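Long-range contacts in Serine/threonine protein kinase (Mycobacterium tuberculosis, PDB 4ESQ), which probably phosphorylates serine and threonine residues of proteins as a membrane receptor kinase, the chain here being its extracellular sensor domain: residues M24-M29 against S75-D80; S41-S46 against V120-K125; E83-Q88 against D168-G173. All blocks are in the same frame, centred on the assembly; numbering follows the deposited sequence.

Contact 1: M24-M29 against S75-D80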
ATOM      1  N   MET A  24      -7.297  12.673  -1.206  1.00 12.15           N
ATOM      2  CA  MET A  24      -8.299  11.919  -1.955  1.00 11.32           C
ATOM      3  C   MET A  24      -9.412  12.783  -2.554  1.00 13.94           C
ATOM      4  O   MET A  24     -10.181  12.312  -3.391  1.00 14.81           O
ATOM      5  CB  MET A  24      -8.920  10.809  -1.091  1.00 11.68           C
ATOM      6  CG  MET A  24      -7.955   9.689  -0.684  1.00 12.22           C
ATOM      7  SD  MET A  24      -6.949   9.028  -2.037  1.00 13.31           S
ATOM      8  CE  MET A  24      -8.200   8.200  -3.008  1.00 14.81           C
ATOM      9  N   GLY A  25      -9.503  14.041  -2.130  1.00 12.09           N
ATOM     10  CA  GLY A  25     -10.569  14.893  -2.622  1.00 10.59           C
ATOM     11  C   GLY A  25     -11.882  14.641  -1.907  1.00 14.38           C
ATOM     12  O   GLY A  25     -12.957  14.718  -2.505  1.00 16.05           O
ATOM     13  N   SER A  26     -11.793  14.342  -0.616  1.00 14.10           N
ATOM     14  CA  SER A  26     -12.967  14.060   0.204  1.00 14.15           C
ATOM     15  C   SER A  26     -12.997  14.972   1.424  1.00 14.53           C
ATOM     16  O   SER A  26     -12.019  15.650   1.721  1.00 14.79           O
ATOM     17  CB  SER A  26     -12.937  12.593   0.656  1.00 13.70           C
ATOM     18  OG  SER A  26     -14.079  12.253   1.419  1.00 16.62           O
ATOM     19  N   SER A  27     -14.122  14.981   2.132  1.00 15.98           N
ATOM     20  CA  SER A  27     -14.236  15.681   3.406  1.00 15.46           C
ATOM     21  C   SER A  27     -14.856  14.773   4.460  1.00 17.80           C
ATOM     22  O   SER A  27     -15.209  15.236   5.545  1.00 20.36           O
ATOM     23  CB  SER A  27     -15.123  16.930   3.263  1.00 23.69           C
ATOM     24  OG  SER A  27     -14.487  17.947   2.507  1.00 30.49           O
ATOM     25  N   SER A  28     -15.008  13.488   4.147  1.00 14.57           N
ATOM     26  CA  SER A  28     -15.759  12.603   5.032  1.00 16.95           C
ATOM     27  C   SER A  28     -15.173  11.202   5.218  1.00 16.65           C
ATOM     28  O   SER A  28     -15.831  10.334   5.783  1.00 16.22           O
ATOM     29  CB  SER A  28     -17.207  12.494   4.548  1.00 18.92           C
ATOM     30  OG  SER A  28     -17.256  12.039   3.208  1.00 20.49           O
ATOM     31  N   MET A  29     -13.944  10.977   4.765  1.00 15.35           N
ATOM     32  CA  MET A  29     -13.342   9.658   4.958  1.00 15.32           C
ATOM     33  C   MET A  29     -13.035   9.465   6.436  1.00 14.52           C
ATOM     34  O   MET A  29     -12.605  10.395   7.113  1.00 14.59           O
ATOM     35  CB  MET A  29     -12.080   9.487   4.109  1.00 13.45           C
ATOM     36  CG  MET A  29     -12.338   9.479   2.620  1.00 13.29           C
ATOM     37  SD  MET A  29     -10.834   9.453   1.619  1.00 13.21           S
ATOM     38  CE  MET A  29     -10.358   7.730   1.812  1.00 14.35           C
ATOM     39  N   SER A  75      -9.177   3.689   5.462  1.00 12.42           N
ATOM     40  CA  SER A  75     -10.150   4.787   5.534  1.00 13.55           C
ATOM     41  C   SER A  75     -11.055   4.851   4.315  1.00 13.50           C
ATOM     42  O   SER A  75     -10.616   4.595   3.198  1.00 12.85           O
ATOM     43  CB  SER A  75      -9.434   6.124   5.651  1.00 13.12           C
ATOM     44  OG  SER A  75      -8.601   6.137   6.788  1.00 13.54           O
ATOM     45  N   SER A  76     -12.310   5.232   4.531  1.00 10.58           N
ATOM     46  CA  SER A  76     -13.254   5.424   3.431  1.00 13.22           C
ATOM     47  C   SER A  76     -14.443   6.238   3.933  1.00 14.07           C
ATOM     48  O   SER A  76     -14.651   6.356   5.142  1.00 15.44           O
ATOM     49  CB  SER A  76     -13.744   4.073   2.892  1.00 16.94           C
ATOM     50  OG  SER A  76     -14.477   3.374   3.886  1.00 15.87           O
ATOM     51  N   GLU A  77     -15.225   6.800   3.012  1.00 13.26           N
ATOM     52  CA  GLU A  77     -16.479   7.419   3.420  1.00 15.73           C
ATOM     53  C   GLU A  77     -17.344   6.332   4.054  1.00 17.21           C
ATOM     54  O   GLU A  77     -17.216   5.160   3.715  1.00 17.89           O
ATOM     55  CB  GLU A  77     -17.193   8.052   2.222  1.00 20.13           C
ATOM     56  CG  GLU A  77     -16.533   9.331   1.690  1.00 17.72           C
ATOM     57  CD  GLU A  77     -15.512   9.081   0.591  1.00 17.40           C
ATOM     58  OE1 GLU A  77     -15.199   7.908   0.318  1.00 15.59           O
ATOM     59  OE2 GLU A  77     -15.025  10.068  -0.007  1.00 19.27           O
ATOM     60  N   PRO A  78     -18.222   6.714   4.991  1.00 18.17           N
ATOM     61  CA  PRO A  78     -19.135   5.725   5.577  1.00 21.98           C
ATOM     62  C   PRO A  78     -20.051   5.120   4.519  1.00 20.50           C
ATOM     63  O   PRO A  78     -20.369   5.773   3.529  1.00 24.60           O
ATOM     64  CB  PRO A  78     -19.964   6.558   6.564  1.00 29.68           C
ATOM     65  CG  PRO A  78     -19.125   7.761   6.851  1.00 29.25           C
ATOM     66  CD  PRO A  78     -18.416   8.056   5.563  1.00 21.15           C
ATOM     67  N   GLY A  79     -20.479   3.883   4.731  1.00 23.60           N
ATOM     68  CA  GLY A  79     -21.426   3.254   3.829  1.00 26.29           C
ATOM     69  C   GLY A  79     -20.781   2.257   2.888  1.00 30.34           C
ATOM     70  O   GLY A  79     -19.558   2.126   2.856  1.00 26.53           O
ATOM     71  N   ASP A  80     -21.609   1.567   2.108  1.00 23.91           N
ATOM     72  CA  ASP A  80     -21.138   0.464   1.271  1.00 31.13           C
ATOM     73  C   ASP A  80     -20.656   0.917  -0.101  1.00 25.12           C
ATOM     74  O   ASP A  80     -19.990   0.162  -0.810  1.00 27.59           O
ATOM     75  CB  ASP A  80     -22.240  -0.586   1.096  1.00 36.20           C
ATOM     76  CG  ASP A  80     -22.748  -1.130   2.417  1.00 43.98           C
ATOM     77  OD1 ASP A  80     -21.975  -1.823   3.116  1.00 42.28           O
ATOM     78  OD2 ASP A  80     -23.924  -0.873   2.751  1.00 49.93           O
TER
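The carboxylate oxygen OE2 of E77 takes a hydrogen bond from the hydroxyl of S26, OG to OE2 2.8 Å, and a second one from ND1 of H84 on strand 84-92. The serine does not come in the plane of the carboxylate but from above it, 39° out. Its OG has a further task within its own loop: it accepts the backbone N-H of S28, N to OG 3.1 Å, in a nearly straight bond (170°), an ST turn that fixes the hydroxyl while it donates to the glutamate. With CG anti to its carbonyl carbon (chi1 -72°) and a sharp bend at chi2, the E77 chain folds back toward the serines. Its CG then lies 3.2 Å from OG of S28, and its CD is 3.8 Å from CG of M29, whose side chain crosses the glutamate obliquely. Beyond CG the methionine turns at chi3, bringing its methyl CE to 3.4 Å from the backbone O of S75. M29 also approaches through its main chain, where CA makes a CA-H...O contact of 3.6 Å with O of S76. CD of P78 lies 3.5 Å from the carbonyl O of S28. The two donors on OE2 probably favour the ionised carboxylate. G25 leaves helix 17-24 with positive phi, and the backbone of S76 bonds to Q30 of the next short strand. The contact is thus built on an ST turn, its serine hydrogen-bonded to a glutamate, in the connection between helix 17-24 and strand 30-31, an outermost strand of the antiparallel sheet.

Contact 2: S41-S46 against V120-K125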
ATOM      1  N   SER A  41      -5.580 -13.386   5.716  1.00 12.78           N
ATOM      2  CA  SER A  41      -6.840 -13.895   5.193  1.00 15.44           C
ATOM      3  C   SER A  41      -6.556 -14.396   3.779  1.00 16.48           C
ATOM      4  O   SER A  41      -5.819 -13.752   3.020  1.00 16.42           O
ATOM      5  CB  SER A  41      -7.914 -12.806   5.195  1.00 19.07           C
ATOM      6  OG  SER A  41      -7.528 -11.720   4.375  1.00 20.95           O
ATOM      7  N   PRO A  42      -7.114 -15.559   3.422  1.00 16.44           N
ATOM      8  CA  PRO A  42      -6.729 -16.182   2.151  1.00 16.14           C
ATOM      9  C   PRO A  42      -7.181 -15.379   0.934  1.00 15.01           C
ATOM     10  O   PRO A  42      -8.294 -14.863   0.902  1.00 15.87           O
ATOM     11  CB  PRO A  42      -7.461 -17.533   2.185  1.00 14.99           C
ATOM     12  CG  PRO A  42      -8.604 -17.322   3.116  1.00 21.36           C
ATOM     13  CD  PRO A  42      -8.088 -16.375   4.168  1.00 16.70           C
ATOM     14  N   VAL A  43      -6.304 -15.281  -0.053  1.00 15.84           N
ATOM     15  CA  VAL A  43      -6.676 -14.752  -1.352  1.00 16.24           C
ATOM     16  C   VAL A  43      -5.870 -15.492  -2.415  1.00 13.42           C
ATOM     17  O   VAL A  43      -4.701 -15.818  -2.208  1.00 12.95           O
ATOM     18  CB  VAL A  43      -6.451 -13.231  -1.434  1.00 22.68           C
ATOM     19  CG1 VAL A  43      -5.015 -12.887  -1.075  1.00 17.17           C
ATOM     20  CG2 VAL A  43      -6.823 -12.702  -2.817  1.00 16.80           C
ATOM     21  N   THR A  44      -6.510 -15.777  -3.539  1.00 14.07           N
ATOM     22  CA  THR A  44      -5.870 -16.517  -4.612  1.00 12.67           C
ATOM     23  C   THR A  44      -5.698 -15.600  -5.809  1.00 15.98           C
ATOM     24  O   THR A  44      -6.667 -15.022  -6.294  1.00 17.17           O
ATOM     25  CB  THR A  44      -6.739 -17.705  -5.027  1.00 14.40           C
ATOM     26  OG1 THR A  44      -7.055 -18.485  -3.863  1.00 14.94           O
ATOM     27  CG2 THR A  44      -6.013 -18.575  -6.059  1.00 14.81           C
ATOM     28  N   VAL A  45      -4.464 -15.453  -6.272  1.00 15.29           N
ATOM     29  CA  VAL A  45      -4.188 -14.634  -7.448  1.00 15.28           C
ATOM     30  C   VAL A  45      -3.624 -15.533  -8.531  1.00 14.21           C
ATOM     31  O   VAL A  45      -2.725 -16.339  -8.263  1.00 15.19           O
ATOM     32  CB  VAL A  45      -3.190 -13.523  -7.125  1.00 14.90           C
ATOM     33  CG1 VAL A  45      -3.084 -12.542  -8.294  1.00 14.52           C
ATOM     34  CG2 VAL A  45      -3.633 -12.802  -5.863  1.00 13.48           C
ATOM     35  N   SER A  46      -4.167 -15.403  -9.742  1.00 13.52           N
ATOM     36  CA  SER A  46      -3.803 -16.277 -10.858  1.00 15.74           C
ATOM     37  C   SER A  46      -2.296 -16.277 -11.095  1.00 21.70           C
ATOM     38  O   SER A  46      -1.714 -17.314 -11.424  1.00 19.83           O
ATOM     39  CB  SER A  46      -4.563 -15.888 -12.124  1.00 14.81           C
ATOM     40  OG  SER A  46      -4.333 -14.538 -12.483  1.00 15.64           O
ATOM     41  N   VAL A 120      -8.493 -12.651  -9.369  1.00 15.77           N
ATOM     42  CA  VAL A 120      -8.351 -12.668  -7.919  1.00 15.07           C
ATOM     43  C   VAL A 120      -9.586 -13.284  -7.287  1.00 18.31           C
ATOM     44  O   VAL A 120     -10.708 -12.894  -7.599  1.00 23.36           O
ATOM     45  CB  VAL A 120      -8.182 -11.246  -7.360  1.00 18.85           C
ATOM     46  CG1 VAL A 120      -7.955 -11.298  -5.854  1.00 27.37           C
ATOM     47  CG2 VAL A 120      -7.030 -10.547  -8.051  1.00 19.72           C
ATOM     48  N   THR A 121      -9.381 -14.244  -6.397  1.00 20.13           N
ATOM     49  CA  THR A 121     -10.507 -14.878  -5.727  1.00 24.72           C
ATOM     50  C   THR A 121     -10.421 -14.620  -4.234  1.00 22.95           C
ATOM     51  O   THR A 121      -9.384 -14.840  -3.606  1.00 18.48           O
ATOM     52  CB  THR A 121     -10.570 -16.389  -6.003  1.00 19.50           C
ATOM     53  OG1 THR A 121     -10.615 -16.615  -7.418  1.00 23.43           O
ATOM     54  CG2 THR A 121     -11.821 -16.995  -5.362  1.00 23.55           C
ATOM     55  N   ASN A 122     -11.524 -14.137  -3.677  1.00 24.11           N
ATOM     56  CA  ASN A 122     -11.605 -13.827  -2.261  1.00 25.84           C
ATOM     57  C   ASN A 122     -13.036 -14.050  -1.798  1.00 32.17           C
ATOM     58  O   ASN A 122     -13.983 -13.573  -2.430  1.00 25.99           O
ATOM     59  CB  ASN A 122     -11.171 -12.381  -2.004  1.00 32.51           C
ATOM     60  CG  ASN A 122     -10.965 -12.081  -0.524  1.00 43.55           C
ATOM     61  OD1 ASN A 122     -11.699 -12.575   0.333  1.00 45.92           O
ATOM     62  ND2 ASN A 122      -9.960 -11.266  -0.221  1.00 43.57           N
ATOM     63  N   LYS A 123     -13.191 -14.800  -0.711  1.00 27.03           N
ATOM     64  CA  LYS A 123     -14.516 -15.106  -0.184  1.00 28.86           C
ATOM     65  C   LYS A 123     -15.439 -15.648  -1.269  1.00 29.08           C
ATOM     66  O   LYS A 123     -16.585 -15.218  -1.388  1.00 35.94           O
ATOM     67  CB  LYS A 123     -15.142 -13.863   0.451  1.00 32.56           C
ATOM     68  CG  LYS A 123     -14.368 -13.319   1.641  1.00 38.28           C
ATOM     69  CD  LYS A 123     -15.174 -12.266   2.390  1.00 44.98           C
ATOM     70  CE  LYS A 123     -14.370 -11.667   3.535  1.00 53.15           C
ATOM     71  NZ  LYS A 123     -13.891 -12.711   4.489  1.00 46.97           N
ATOM     72  N   ALA A 124     -14.926 -16.585  -2.061  1.00 29.13           N
ATOM     73  CA  ALA A 124     -15.709 -17.248  -3.099  1.00 27.46           C
ATOM     74  C   ALA A 124     -16.210 -16.283  -4.171  1.00 30.90           C
ATOM     75  O   ALA A 124     -17.142 -16.597  -4.909  1.00 39.43           O
ATOM     76  CB  ALA A 124     -16.872 -18.014  -2.483  1.00 31.23           C
ATOM     77  N   LYS A 125     -15.598 -15.107  -4.241  1.00 25.29           N
ATOM     78  CA  LYS A 125     -15.927 -14.133  -5.275  1.00 29.04           C
ATOM     79  C   LYS A 125     -14.693 -13.866  -6.133  1.00 23.17           C
ATOM     80  O   LYS A 125     -13.603 -13.657  -5.604  1.00 28.14           O
ATOM     81  CB  LYS A 125     -16.431 -12.836  -4.645  1.00 37.06           C
ATOM     82  CG  LYS A 125     -17.677 -13.013  -3.791  1.00 36.63           C
ATOM     83  CD  LYS A 125     -18.042 -11.726  -3.076  1.00 45.05           C
ATOM     84  CE  LYS A 125     -16.946 -11.306  -2.110  1.00 45.11           C
ATOM     85  NZ  LYS A 125     -17.240  -9.996  -1.463  1.00 55.60           N
TER
HETATM   86  O   HOH W   1      -8.015 -16.358  -8.664  1.00 20.65           O
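V43 comes up to strand 117-122 with its CB 4.0 Å from the carbonyl O of T121. One branch then does the touching: a chi1 of 55° puts CG1 between the backbone N and the carbonyl carbon and so leaves CG2 anti to N, where it lies 3.4 Å from that same oxygen of T121 and 3.5 Å from CG1 of V120. The V43 side chain also packs on Q51 of helix 51-54 and on Y55 and Q58 after it, while V45 and V120 both reach L54 of that helix. V45 adds less across the pair, its CG1 being 4.4 Å from CG2 of V120. T44 and T121 are an antiparallel hydrogen-bonded pair, bonded N to O in both directions; the shorter bond runs from T121 N to T44 O at 2.8 Å. Their side chains project to the face opposite V45 and V120 and meet through CB and CB at 4.2 Å. A water donates to O of T44 and sits 2.9 Å from OG1 of T121, a hydroxyl that is also hydrogen-bonded to T126, so the T44 carbonyl is gripped by both a backbone N-H and this water. Past N122 the chain reverses through a type I' turn, N122 to K125, closed by backbone bonds between its end residues. Here the two-residue strand 44-45 forms the outermost strand of the antiparallel sheet, laid beside a type I' beta hairpin.

Contact 3: E83-Q88 against D168-G173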
ATOM      1  N   GLU A  83     -16.822   6.606  -2.210  1.00 14.65           N
ATOM      2  CA  GLU A  83     -16.141   7.082  -3.415  1.00 13.83           C
ATOM      3  C   GLU A  83     -14.628   6.875  -3.359  1.00 12.97           C
ATOM      4  O   GLU A  83     -13.971   6.811  -4.401  1.00 12.94           O
ATOM      5  CB  GLU A  83     -16.442   8.568  -3.658  1.00 19.64           C
ATOM      6  CG  GLU A  83     -17.899   8.869  -4.013  1.00 21.91           C
ATOM      7  CD  GLU A  83     -18.268   8.433  -5.423  1.00 24.56           C
ATOM      8  OE1 GLU A  83     -17.402   8.497  -6.323  1.00 19.76           O
ATOM      9  OE2 GLU A  83     -19.431   8.022  -5.627  1.00 29.43           O
ATOM     10  N   HIS A  84     -14.082   6.771  -2.145  1.00 12.29           N
ATOM     11  CA  HIS A  84     -12.631   6.695  -1.958  1.00 12.39           C
ATOM     12  C   HIS A  84     -12.283   5.675  -0.877  1.00 14.00           C
ATOM     13  O   HIS A  84     -13.041   5.484   0.072  1.00 13.17           O
ATOM     14  CB  HIS A  84     -12.082   8.057  -1.539  1.00 13.48           C
ATOM     15  CG  HIS A  84     -12.461   9.172  -2.463  1.00 12.97           C
ATOM     16  ND1 HIS A  84     -13.477  10.059  -2.179  1.00 12.55           N
ATOM     17  CD2 HIS A  84     -11.969   9.539  -3.671  1.00 12.73           C
ATOM     18  CE1 HIS A  84     -13.586  10.932  -3.165  1.00 15.63           C
ATOM     19  NE2 HIS A  84     -12.686  10.635  -4.087  1.00 15.92           N
ATOM     20  N   TRP A  85     -11.126   5.036  -1.010  1.00 13.17           N
ATOM     21  CA  TRP A  85     -10.706   4.021  -0.050  1.00 10.01           C
ATOM     22  C   TRP A  85      -9.189   4.022   0.011  1.00 11.91           C
ATOM     23  O   TRP A  85      -8.532   3.976  -1.029  1.00 13.19           O
ATOM     24  CB  TRP A  85     -11.210   2.655  -0.518  1.00 11.15           C
ATOM     25  CG  TRP A  85     -11.016   1.506   0.424  1.00 14.65           C
ATOM     26  CD1 TRP A  85     -11.904   1.051   1.367  1.00 13.45           C
ATOM     27  CD2 TRP A  85      -9.882   0.633   0.491  1.00 12.84           C
ATOM     28  NE1 TRP A  85     -11.380  -0.046   2.020  1.00 12.23           N
ATOM     29  CE2 TRP A  85     -10.142  -0.320   1.497  1.00 13.43           C
ATOM     30  CE3 TRP A  85      -8.666   0.569  -0.202  1.00 13.02           C
ATOM     31  CZ2 TRP A  85      -9.225  -1.322   1.839  1.00 12.14           C
ATOM     32  CZ3 TRP A  85      -7.766  -0.434   0.130  1.00 13.80           C
ATOM     33  CH2 TRP A  85      -8.050  -1.360   1.145  1.00 12.02           C
ATOM     34  N   VAL A  86      -8.629   4.095   1.219  1.00  9.93           N
ATOM     35  CA  VAL A  86      -7.178   4.129   1.363  1.00 13.55           C
ATOM     36  C   VAL A  86      -6.730   3.133   2.407  1.00 12.19           C
ATOM     37  O   VAL A  86      -7.293   3.082   3.498  1.00 13.00           O
ATOM     38  CB  VAL A  86      -6.688   5.531   1.778  1.00 13.36           C
ATOM     39  CG1 VAL A  86      -5.239   5.477   2.312  1.00 14.24           C
ATOM     40  CG2 VAL A  86      -6.831   6.506   0.616  1.00 11.63           C
ATOM     41  N   ASN A  87      -5.715   2.345   2.069  1.00 10.97           N
ATOM     42  CA  ASN A  87      -5.039   1.492   3.035  1.00 11.78           C
ATOM     43  C   ASN A  87      -3.599   1.992   3.084  1.00 12.16           C
ATOM     44  O   ASN A  87      -2.877   1.915   2.082  1.00 10.98           O
ATOM     45  CB  ASN A  87      -5.082   0.025   2.594  1.00 12.14           C
ATOM     46  CG  ASN A  87      -4.563  -0.948   3.669  1.00 14.60           C
ATOM     47  OD1 ASN A  87      -3.985  -0.547   4.677  1.00 13.29           O
ATOM     48  ND2 ASN A  87      -4.777  -2.238   3.440  1.00 18.83           N
ATOM     49  N   GLN A  88      -3.204   2.543   4.226  1.00  9.40           N
ATOM     50  CA  GLN A  88      -1.847   3.050   4.403  1.00 10.26           C
ATOM     51  C   GLN A  88      -1.183   2.291   5.528  1.00 10.98           C
ATOM     52  O   GLN A  88      -1.784   2.071   6.571  1.00 11.36           O
ATOM     53  CB  GLN A  88      -1.845   4.553   4.716  1.00 11.23           C
ATOM     54  CG  GLN A  88      -2.858   4.968   5.773  1.00  9.35           C
ATOM     55  CD  GLN A  88      -2.588   6.363   6.329  1.00 12.72           C
ATOM     56  OE1 GLN A  88      -1.487   6.897   6.211  1.00 11.35           O
ATOM     57  NE2 GLN A  88      -3.590   6.937   6.965  1.00 10.59           N
ATOM     58  N   ASP A 168       3.812   1.488   2.606  1.00  9.21           N
ATOM     59  CA  ASP A 168       3.067   0.575   1.743  1.00 12.13           C
ATOM     60  C   ASP A 168       1.631   1.057   1.644  1.00 11.75           C
ATOM     61  O   ASP A 168       0.884   0.962   2.617  1.00 12.03           O
ATOM     62  CB  ASP A 168       3.115  -0.833   2.357  1.00 13.32           C
ATOM     63  CG  ASP A 168       2.811  -1.936   1.360  1.00 15.08           C
ATOM     64  OD1 ASP A 168       2.512  -1.628   0.193  1.00 15.78           O
ATOM     65  OD2 ASP A 168       2.877  -3.126   1.759  1.00 14.73           O
ATOM     66  N   VAL A 169       1.250   1.571   0.476  1.00  9.42           N
ATOM     67  CA  VAL A 169      -0.026   2.283   0.321  1.00 10.12           C
ATOM     68  C   VAL A 169      -0.881   1.799  -0.854  1.00 11.37           C
ATOM     69  O   VAL A 169      -0.378   1.568  -1.956  1.00 10.35           O
ATOM     70  CB  VAL A 169       0.234   3.788   0.135  1.00 10.97           C
ATOM     71  CG1 VAL A 169      -1.079   4.549  -0.061  1.00 12.75           C
ATOM     72  CG2 VAL A 169       1.025   4.352   1.327  1.00 10.78           C
ATOM     73  N   ASN A 170      -2.185   1.668  -0.616  1.00 10.95           N
ATOM     74  CA  ASN A 170      -3.140   1.362  -1.674  1.00 11.70           C
ATOM     75  C   ASN A 170      -4.214   2.423  -1.621  1.00 12.01           C
ATOM     76  O   ASN A 170      -4.831   2.632  -0.566  1.00 14.86           O
ATOM     77  CB  ASN A 170      -3.749  -0.028  -1.455  1.00 12.63           C
ATOM     78  CG  ASN A 170      -4.381  -0.605  -2.719  1.00 15.97           C
ATOM     79  OD1 ASN A 170      -4.153  -0.116  -3.826  1.00 13.60           O
ATOM     80  ND2 ASN A 170      -5.159  -1.663  -2.554  1.00 13.07           N
ATOM     81  N   ALA A 171      -4.404   3.145  -2.722  1.00  7.75           N
ATOM     82  CA  ALA A 171      -5.395   4.214  -2.757  1.00  9.89           C
ATOM     83  C   ALA A 171      -6.330   3.981  -3.936  1.00 10.34           C
ATOM     84  O   ALA A 171      -5.875   3.864  -5.077  1.00 11.60           O
ATOM     85  CB  ALA A 171      -4.717   5.583  -2.870  1.00 11.70           C
ATOM     86  N   CYS A 172      -7.632   3.925  -3.658  1.00 10.82           N
ATOM     87  CA  CYS A 172      -8.615   3.503  -4.655  1.00  8.65           C
ATOM     88  C   CYS A 172      -9.749   4.501  -4.830  1.00 10.61           C
ATOM     89  O   CYS A 172     -10.149   5.178  -3.887  1.00 11.98           O
ATOM     90  CB  CYS A 172      -9.206   2.143  -4.276  1.00 11.89           C
ATOM     91  SG  CYS A 172      -7.981   0.839  -3.891  1.00 13.92           S
ATOM     92  N   GLY A 173     -10.286   4.563  -6.040  1.00 12.38           N
ATOM     93  CA  GLY A 173     -11.360   5.497  -6.341  1.00 10.86           C
ATOM     94  C   GLY A 173     -11.673   5.489  -7.820  1.00 15.61           C
ATOM     95  O   GLY A 173     -11.169   4.643  -8.559  1.00 11.83           O
TER
HETATM   96  O   HOH W   2      -4.722  -3.096   0.262  1.00  7.58           O
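W85, C172 and N170 bury the most surface here, and all three project to one face of the two paired strands. The indole, with CG anti to the backbone N, extends along this face so that its six-membered ring meets both partners obliquely. CE3 lies 3.8 Å from SG of C172, a sulfur-aromatic contact in which the sulfur stands 66° off the ring normal. Further out, CZ3 comes to 3.9 Å from ND2 of N170, whose amide plane is turned 84° against the ring. The same ND2 donates to a water, as does ND2 of N87; the water lies in the indole plane at the ring edge and links the two asparagines. SG of C172 is held by its disulfide to C155, which restricts the sulfur's position beside the ring. Beneath the side chains, W85 pairs with C172 and N87 with N170 as hydrogen-bonded pairs. N of C172 lies 2.8 Å from O of W85, a hydrogen bond nearly along the carbonyl direction, whereas the N-H of W85 reaches O of C172 tilted 28° from the carbonyl plane. On the reverse face V86 and A171 touch more lightly, CG2 to CB 4.2 Å. There A171 and V169 pack on helix 179-192, and Q88 on I187 of the same helix. Strands 84-92 and 165-173 run antiparallel in the sheet, with strand 69-76 flanking the former and strand 154-162 the latter.

From the N terminus, the chain leaves helix 17-24 into the first segment of contact 1, then gives the first segment of contact 2 before strand 69-76 returns to close contact 1 across a 45-residue loop. Contact 2 closes only at residues 120-125, so these two loops cross. Contact 3 opens at 83-88, before contact 2 is complete, and closes last at 168-173; it therefore follows contact 1 in series and crosses contact 2. Contact 1 ties the loop leading into outermost strand 30-31 to strand 69-76, contact 2 brings in the other outermost strand 44-45, about 19 Å from contact 3 between contact centres, and contact 3 joins two inner strands of the same antiparallel sheet.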